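PDB 3IP1: scyllo-inosose 3-dehydrogenase, which catalyses the NAD(+)-dependent oxidation of scyllo-inosose to 3-dehydro-scyllo-inosose, probably as a step in myo-inositol degradation. Local coordinates for residues G209-G214 against G282-L287; G222-L227 against S388-T393; I232-H235 against K240-L243. All coordinates share one frame; numbering follows the deposited sequence.

In the fold
All three contacts involve the Rossmann-type coenzyme domain, but in different places. Interaction 3 is internal and buried, laying helix 224-235 on strand 240-244 within one beta-alpha-beta unit. Interaction 1, partly buried and close to another subunit, packs the loop before strand 216-220 against strand 285-288 and adds a water bridge; it touches interaction 3, with Leu285 CD2 3.9 Å from Leu233 CD1. Interaction 2, buried near the middle of the chain, sets the N-terminal end of that same helix against the segment leading into strand 392-395 of the catalytic domain. Each packs a lysine's aliphatic chain; the amine is bound outside the segments, and in interaction 1 it also joins the water bridge.

Interaction 1: residues G209-G214 against G282-L287; sequences GGIRPG and GAKLFL
Ile211 rests its CG2 methyl on the near ends of two consecutive side chains. Lys284 CG lies 4.2 Å from Ile211 CG2, and Leu285 CB is almost as near, 4.3 Å from the same methyl. The Ile211 and Lys284 side chains slide past each other in opposite directions, so their meeting is alongside, with only aliphatic carbon touching. A beta-branched residue suits this place because its two branches serve different neighbours: while CG2 faces 282-287, the longer branch, held between the backbone N and the carbonyl carbon (chi1 55°), carries CD1 to within 4.0 Å of Leu233 O.

The polar half of the contact runs through water. One water donates to Gly210 O at 2.7 Å and accepts from Lys284 NZ at 3.0 Å, linking the carbonyl to an amine that does not bond to it directly. The Lys284 chain bends at chi2 (69°) and again at chi4, and so folded it brings its amine round to this water. The amine also donates to Asn311 O, so two acceptors fix its position.

Glycines shape the loop that presents these groups. Just after helix 194-207, Gly209 breaks the helical course with phi 91°, where a side chain would be jammed against the preceding carbonyl O. Gly210 also has positive phi, and its backbone bonds back to Val204 of the helix.

Farther out, Pro213 O accepts a hydrogen bond from Tyr201 OH of the second subunit, which places the loop at an interface between subunits. Lys284, just before strand 285-288, and Leu285, its first residue, are bonded through their backbones to Asn216 and Val218. The contact thus joins the loop leading into strand 216-220 to that strand's neighbour in the parallel Rossmann sheet, between 216-220 and 313-316.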
loop_
_atom_site.group_PDB
_atom_site.type_symbol
_atom_site.label_atom_id
_atom_site.label_comp_id
_atom_site.label_asym_id
_atom_site.label_seq_id
_atom_site.Cartn_x
_atom_site.Cartn_y
_atom_site.Cartn_z
ATOM N N GLY A 209 0.053 -3.220 9.448
ATOM C CA GLY A 209 -0.776 -2.857 8.303
ATOM C C GLY A 209 -2.232 -2.620 8.669
ATOM O O GLY A 209 -3.043 -2.280 7.798
ATOM N N GLY A 210 -2.579 -2.806 9.941
ATOM C CA GLY A 210 -3.961 -2.672 10.371
ATOM C C GLY A 210 -4.857 -3.784 9.838
ATOM O O GLY A 210 -4.383 -4.809 9.338
ATOM N N ILE A 211 -6.163 -3.593 9.964
ATOM C CA ILE A 211 -7.126 -4.569 9.447
ATOM C C ILE A 211 -8.192 -3.835 8.626
ATOM O O ILE A 211 -8.274 -2.601 8.636
ATOM C CB ILE A 211 -7.801 -5.404 10.593
ATOM C CG1 ILE A 211 -8.440 -4.450 11.607
ATOM C CG2 ILE A 211 -6.772 -6.357 11.246
ATOM C CD1 ILE A 211 -9.339 -5.070 12.613
ATOM N N ARG A 212 -8.991 -4.600 7.897
ATOM C CA ARG A 212 -10.261 -4.099 7.412
ATOM C C ARG A 212 -11.350 -4.462 8.433
ATOM O O ARG A 212 -11.290 -5.529 9.046
ATOM C CB ARG A 212 -10.561 -4.716 6.053
ATOM C CG ARG A 212 -9.561 -4.294 5.005
ATOM C CD ARG A 212 -10.040 -4.633 3.619
ATOM N NE ARG A 212 -9.114 -4.131 2.617
ATOM C CZ ARG A 212 -8.986 -4.653 1.396
ATOM N NH1 ARG A 212 -9.750 -5.674 1.004
ATOM N NH2 ARG A 212 -8.089 -4.140 0.565
ATOM N N PRO A 213 -12.347 -3.577 8.624
ATOM C CA PRO A 213 -13.455 -3.884 9.544
ATOM C C PRO A 213 -14.132 -5.198 9.171
ATOM O O PRO A 213 -14.418 -5.422 7.999
ATOM C CB PRO A 213 -14.422 -2.722 9.330
ATOM C CG PRO A 213 -13.553 -1.596 8.837
ATOM C CD PRO A 213 -12.474 -2.238 8.015
ATOM N N GLY A 214 -14.366 -6.047 10.171
ATOM C CA GLY A 214 -14.839 -7.416 9.975
ATOM C C GLY A 214 -13.759 -8.488 10.163
ATOM O O GLY A 214 -14.080 -9.659 10.338
ATOM N N GLY A 282 -9.698 -18.307 11.202
ATOM C CA GLY A 282 -8.455 -17.793 11.743
ATOM C C GLY A 282 -8.469 -16.283 11.859
ATOM O O GLY A 282 -9.525 -15.682 12.084
ATOM N N ALA A 283 -7.298 -15.661 11.691
ATOM C CA ALA A 283 -7.159 -14.199 11.876
ATOM C C ALA A 283 -6.322 -13.525 10.796
ATOM O O ALA A 283 -5.452 -14.153 10.188
ATOM C CB ALA A 283 -6.592 -13.881 13.262
ATOM N N LYS A 284 -6.602 -12.247 10.552
ATOM C CA LYS A 284 -5.797 -11.428 9.631
ATOM C C LYS A 284 -4.491 -10.971 10.296
ATOM O O LYS A 284 -3.478 -10.761 9.622
ATOM C CB LYS A 284 -6.630 -10.232 9.119
ATOM C CG LYS A 284 -5.906 -9.178 8.289
ATOM C CD LYS A 284 -5.464 -9.688 6.895
ATOM C CE LYS A 284 -4.351 -8.738 6.290
ATOM N NZ LYS A 284 -3.050 -8.758 7.132
ATOM N N LEU A 285 -4.504 -10.832 11.621
ATOM C CA LEU A 285 -3.342 -10.336 12.339
ATOM C C LEU A 285 -3.127 -11.045 13.681
ATOM O O LEU A 285 -4.058 -11.210 14.469
ATOM C CB LEU A 285 -3.475 -8.813 12.552
ATOM C CG LEU A 285 -2.382 -8.099 13.376
ATOM C CD1 LEU A 285 -1.058 -7.958 12.599
ATOM C CD2 LEU A 285 -2.864 -6.730 13.829
ATOM N N PHE A 286 -1.885 -11.441 13.925
ATOM C CA PHE A 286 -1.460 -11.971 15.209
ATOM C C PHE A 286 -0.430 -11.011 15.802
ATOM O O PHE A 286 0.480 -10.567 15.112
ATOM C CB PHE A 286 -0.827 -13.362 15.062
ATOM C CG PHE A 286 -1.752 -14.417 14.492
ATOM C CD1 PHE A 286 -2.012 -14.465 13.129
ATOM C CD2 PHE A 286 -2.327 -15.385 15.333
ATOM C CE1 PHE A 286 -2.864 -15.459 12.588
ATOM C CE2 PHE A 286 -3.175 -16.383 14.826
ATOM C CZ PHE A 286 -3.448 -16.430 13.455
ATOM N N LEU A 287 -0.585 -10.681 17.082
ATOM C CA LEU A 287 0.385 -9.836 17.758
ATOM C C LEU A 287 1.111 -10.703 18.757
ATOM O O LEU A 287 0.501 -11.239 19.697
ATOM C CB LEU A 287 -0.274 -8.653 18.469
ATOM C CG LEU A 287 0.711 -7.705 19.174
ATOM C CD1 LEU A 287 1.635 -6.970 18.142
ATOM C CD2 LEU A 287 0.019 -6.703 20.075
HETATM O O HOH W 1 -2.647 -6.850 9.349
#

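Interaction 2: residues G222-L227 against S388-T393; sequences GGPIGL and SLVKVT
Lys391 NZ is gripped by two groups outside the contact, a salt bridge to Glu98 OE1 and a hydrogen bond to Ile67 O, while a carbon of the chain behind it touches Pro224. Glu98 is a ligand of the metal site, occupied here by cadmium, so Lys391 acts from the second shell and is well placed to orient that carboxylate. Bends at chi2 and chi3 bring its CE beside the proline, 4.0 Å from Pro224 CG, as the two side chains cross at a slant.

The same proline carbon lies 3.8 Å from Val390 O, a van der Waals touch. Beside it, Leu227 and Val390 meet tip to tip, with Leu227 CD1 3.9 Å from Val390 CG1; a chi1 of -176° points that methyl away from the valine's own N.

Gly223 is the N-cap, and its O receives Leu227 N at 2.8 Å to close the first helical turn. Proline fits right after it, where the first turn asks for no N-H. The turn is consistent with the glycine-rich GxGxxG motif of Rossmann folds, and Ile225 probably contacts NAD(+).

Leu227 and Val390 both also pack on Leu253 of helix 248-257. The contact therefore spans two domains, from the start of helix 224-235 to the approach to strand 392-395, which pairs with strand 57-66 in the catalytic domain's sheet.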
loop_
_atom_site.group_PDB
_atom_site.type_symbol
_atom_site.label_atom_id
_atom_site.label_comp_id
_atom_site.label_asym_id
_atom_site.label_seq_id
_atom_site.Cartn_x
_atom_site.Cartn_y
_atom_site.Cartn_z
ATOM N N GLY A 222 -1.022 -10.495 27.509
ATOM C CA GLY A 222 -1.901 -9.452 28.051
ATOM C C GLY A 222 -1.257 -8.440 29.005
ATOM O O GLY A 222 -1.914 -7.939 29.931
ATOM N N GLY A 223 0.022 -8.137 28.791
ATOM C CA GLY A 223 0.643 -6.980 29.435
ATOM C C GLY A 223 0.081 -5.698 28.821
ATOM O O GLY A 223 -0.772 -5.758 27.928
ATOM N N PRO A 224 0.543 -4.526 29.282
ATOM C CA PRO A 224 -0.049 -3.285 28.769
ATOM C C PRO A 224 -0.016 -3.149 27.233
ATOM O O PRO A 224 -0.990 -2.651 26.639
ATOM C CB PRO A 224 0.780 -2.199 29.451
ATOM C CG PRO A 224 1.175 -2.840 30.771
ATOM C CD PRO A 224 1.515 -4.262 30.365
ATOM N N ILE A 225 1.050 -3.617 26.589
ATOM C CA ILE A 225 1.065 -3.568 25.124
ATOM C C ILE A 225 -0.024 -4.425 24.479
ATOM O O ILE A 225 -0.792 -3.935 23.643
ATOM C CB ILE A 225 2.452 -3.861 24.519
ATOM C CG1 ILE A 225 3.407 -2.708 24.864
ATOM C CG2 ILE A 225 2.332 -4.050 22.980
ATOM C CD1 ILE A 225 4.881 -3.102 24.777
ATOM N N GLY A 226 -0.115 -5.688 24.888
ATOM C CA GLY A 226 -1.214 -6.563 24.425
ATOM C C GLY A 226 -2.597 -6.000 24.754
ATOM O O GLY A 226 -3.512 -6.079 23.948
ATOM N N LEU A 227 -2.743 -5.405 25.934
ATOM C CA LEU A 227 -4.010 -4.800 26.330
ATOM C C LEU A 227 -4.405 -3.574 25.482
ATOM O O LEU A 227 -5.573 -3.393 25.174
ATOM C CB LEU A 227 -3.986 -4.449 27.820
ATOM C CG LEU A 227 -4.040 -5.657 28.768
ATOM C CD1 LEU A 227 -4.035 -5.229 30.252
ATOM C CD2 LEU A 227 -5.252 -6.545 28.463
ATOM N N SER A 388 0.289 -9.467 40.204
ATOM C CA SER A 388 -1.081 -8.950 40.282
ATOM C C SER A 388 -1.182 -7.488 39.796
ATOM O O SER A 388 -2.247 -7.039 39.349
ATOM C CB SER A 388 -1.604 -9.068 41.707
ATOM O OG SER A 388 -0.873 -8.213 42.577
ATOM N N LEU A 389 -0.069 -6.760 39.882
ATOM C CA LEU A 389 0.002 -5.372 39.432
ATOM C C LEU A 389 0.258 -5.260 37.918
ATOM O O LEU A 389 1.374 -5.501 37.453
ATOM C CB LEU A 389 1.076 -4.618 40.229
ATOM C CG LEU A 389 0.956 -4.669 41.757
ATOM C CD1 LEU A 389 2.274 -4.250 42.425
ATOM C CD2 LEU A 389 -0.224 -3.854 42.298
ATOM N N VAL A 390 -0.776 -4.897 37.160
ATOM C CA VAL A 390 -0.656 -4.749 35.686
ATOM C C VAL A 390 0.150 -3.501 35.311
ATOM O O VAL A 390 1.085 -3.555 34.495
ATOM C CB VAL A 390 -2.056 -4.712 34.992
ATOM C CG1 VAL A 390 -1.928 -4.661 33.474
ATOM C CG2 VAL A 390 -2.873 -5.914 35.399
ATOM N N LYS A 391 -0.232 -2.379 35.915
ATOM C CA LYS A 391 0.419 -1.110 35.687
ATOM C C LYS A 391 0.328 -0.288 36.956
ATOM O O LYS A 391 -0.756 -0.123 37.537
ATOM C CB LYS A 391 -0.225 -0.379 34.497
ATOM C CG LYS A 391 0.164 1.105 34.310
ATOM C CD LYS A 391 1.603 1.310 33.836
ATOM C CE LYS A 391 1.813 0.677 32.469
ATOM N NZ LYS A 391 3.238 0.740 32.070
ATOM N N VAL A 392 1.490 0.231 37.360
ATOM C CA VAL A 392 1.642 1.085 38.530
ATOM C C VAL A 392 2.101 2.433 38.032
ATOM O O VAL A 392 3.030 2.512 37.244
ATOM C CB VAL A 392 2.694 0.506 39.517
ATOM C CG1 VAL A 392 3.079 1.530 40.604
ATOM C CG2 VAL A 392 2.162 -0.776 40.155
ATOM N N THR A 393 1.442 3.492 38.507
ATOM C CA THR A 393 1.675 4.842 37.992
ATOM C C THR A 393 1.950 5.860 39.100
ATOM O O THR A 393 1.143 6.011 40.023
ATOM C CB THR A 393 0.428 5.321 37.185
ATOM O OG1 THR A 393 0.098 4.337 36.194
ATOM C CG2 THR A 393 0.667 6.661 36.522
#

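Interaction 3: residues I232-H235 against K240-L243; sequences ILKH and KVIL
Helix 224-235 ends and strand 240-244 follows after a short connection, bringing the backbones closest at Lys234 and Val241, whose CA atoms are 6.6 Å apart. Val241 points toward the helix and makes the contact with one methyl. Its CG2 sits 3.8 Å from Lys234 CD, and the helix backbone is also near, Lys234 N being 3.9 Å and Leu233 C 4.3 Å from that same CG2. A short, beta-branched side chain suits such a position, since it favours strand geometry and lets the helix come close.

Lys234 crosses the valine aslant. The single bend in its chain, at chi2 (56°), brings CD across Val241 CG2.

The contact packs the helix of a classic beta-alpha-beta unit on its following strand; Val217 of the preceding strand, 216-220, touches both Leu233 and Val241. Beyond the apolar core, Lys234 NZ forms a salt bridge with Asp260 OD2 and hydrogen-bonds to Ala238 O in the connection. Asp260 OD2 also accepts a hydrogen bond from Val241 N, so one carboxylate oxygen ties both partners, and the lysine's charge is probably well balanced although its methylenes serve as packing surface.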
loop_
_atom_site.group_PDB
_atom_site.type_symbol
_atom_site.label_atom_id
_atom_site.label_comp_id
_atom_site.label_asym_id
_atom_site.label_seq_id
_atom_site.Cartn_x
_atom_site.Cartn_y
_atom_site.Cartn_z
ATOM N N ILE A 232 -7.281 -1.093 20.699
ATOM C CA ILE A 232 -7.088 -0.448 19.399
ATOM C C ILE A 232 -7.799 -1.216 18.286
ATOM O O ILE A 232 -8.484 -0.623 17.441
ATOM C CB ILE A 232 -5.592 -0.303 19.037
ATOM C CG1 ILE A 232 -4.923 0.774 19.923
ATOM C CG2 ILE A 232 -5.448 0.060 17.569
ATOM C CD1 ILE A 232 -3.368 0.554 20.085
ATOM N N LEU A 233 -7.624 -2.533 18.300
ATOM C CA LEU A 233 -8.126 -3.391 17.245
ATOM C C LEU A 233 -9.636 -3.593 17.318
ATOM O O LEU A 233 -10.274 -3.748 16.283
ATOM C CB LEU A 233 -7.364 -4.713 17.237
ATOM C CG LEU A 233 -5.929 -4.516 16.720
ATOM C CD1 LEU A 233 -5.035 -5.768 16.959
ATOM C CD2 LEU A 233 -5.951 -4.102 15.226
ATOM N N LYS A 234 -10.212 -3.562 18.528
ATOM C CA LYS A 234 -11.665 -3.492 18.637
ATOM C C LYS A 234 -12.185 -2.169 18.065
ATOM O O LYS A 234 -13.070 -2.183 17.222
ATOM C CB LYS A 234 -12.173 -3.711 20.066
ATOM C CG LYS A 234 -13.630 -4.155 20.142
ATOM C CD LYS A 234 -13.894 -5.423 19.319
ATOM C CE LYS A 234 -15.389 -5.788 19.273
ATOM N NZ LYS A 234 -15.627 -7.071 18.531
ATOM N N HIS A 235 -11.609 -1.044 18.488
ATOM C CA HIS A 235 -11.958 0.258 17.914
ATOM C C HIS A 235 -11.748 0.309 16.397
ATOM O O HIS A 235 -12.450 1.060 15.711
ATOM C CB HIS A 235 -11.246 1.422 18.634
ATOM C CG HIS A 235 -11.966 1.875 19.872
ATOM N ND1 HIS A 235 -11.875 1.202 21.076
ATOM C CD2 HIS A 235 -12.832 2.897 20.080
ATOM C CE1 HIS A 235 -12.633 1.804 21.978
ATOM N NE2 HIS A 235 -13.232 2.828 21.396
ATOM N N LYS A 240 -13.865 -10.218 15.676
ATOM C CA LYS A 240 -13.496 -10.940 16.891
ATOM C C LYS A 240 -12.067 -10.615 17.345
ATOM O O LYS A 240 -11.108 -10.735 16.565
ATOM C CB LYS A 240 -13.628 -12.447 16.683
ATOM C CG LYS A 240 -15.071 -12.934 16.673
ATOM C CD LYS A 240 -15.171 -14.145 15.790
ATOM C CE LYS A 240 -16.605 -14.673 15.756
ATOM N NZ LYS A 240 -16.684 -15.722 14.709
ATOM N N VAL A 241 -11.949 -10.197 18.606
ATOM C CA VAL A 241 -10.658 -9.969 19.248
ATOM C C VAL A 241 -10.461 -11.065 20.303
ATOM O O VAL A 241 -11.236 -11.185 21.257
ATOM C CB VAL A 241 -10.549 -8.553 19.882
ATOM C CG1 VAL A 241 -9.223 -8.371 20.594
ATOM C CG2 VAL A 241 -10.767 -7.455 18.834
ATOM N N ILE A 242 -9.418 -11.862 20.089
ATOM C CA ILE A 242 -9.065 -12.988 20.944
ATOM C C ILE A 242 -7.694 -12.752 21.567
ATOM O O ILE A 242 -6.695 -12.519 20.848
ATOM C CB ILE A 242 -9.051 -14.295 20.137
ATOM C CG1 ILE A 242 -10.427 -14.528 19.509
ATOM C CG2 ILE A 242 -8.640 -15.487 21.018
ATOM C CD1 ILE A 242 -10.389 -15.503 18.347
ATOM N N LEU A 243 -7.660 -12.779 22.900
ATOM C CA LEU A 243 -6.416 -12.616 23.650
ATOM C C LEU A 243 -6.033 -13.883 24.428
ATOM O O LEU A 243 -6.869 -14.490 25.105
ATOM C CB LEU A 243 -6.464 -11.376 24.558
ATOM C CG LEU A 243 -5.165 -11.151 25.352
ATOM C CD1 LEU A 243 -4.578 -9.744 25.175
ATOM C CD2 LEU A 243 -5.409 -11.460 26.812
#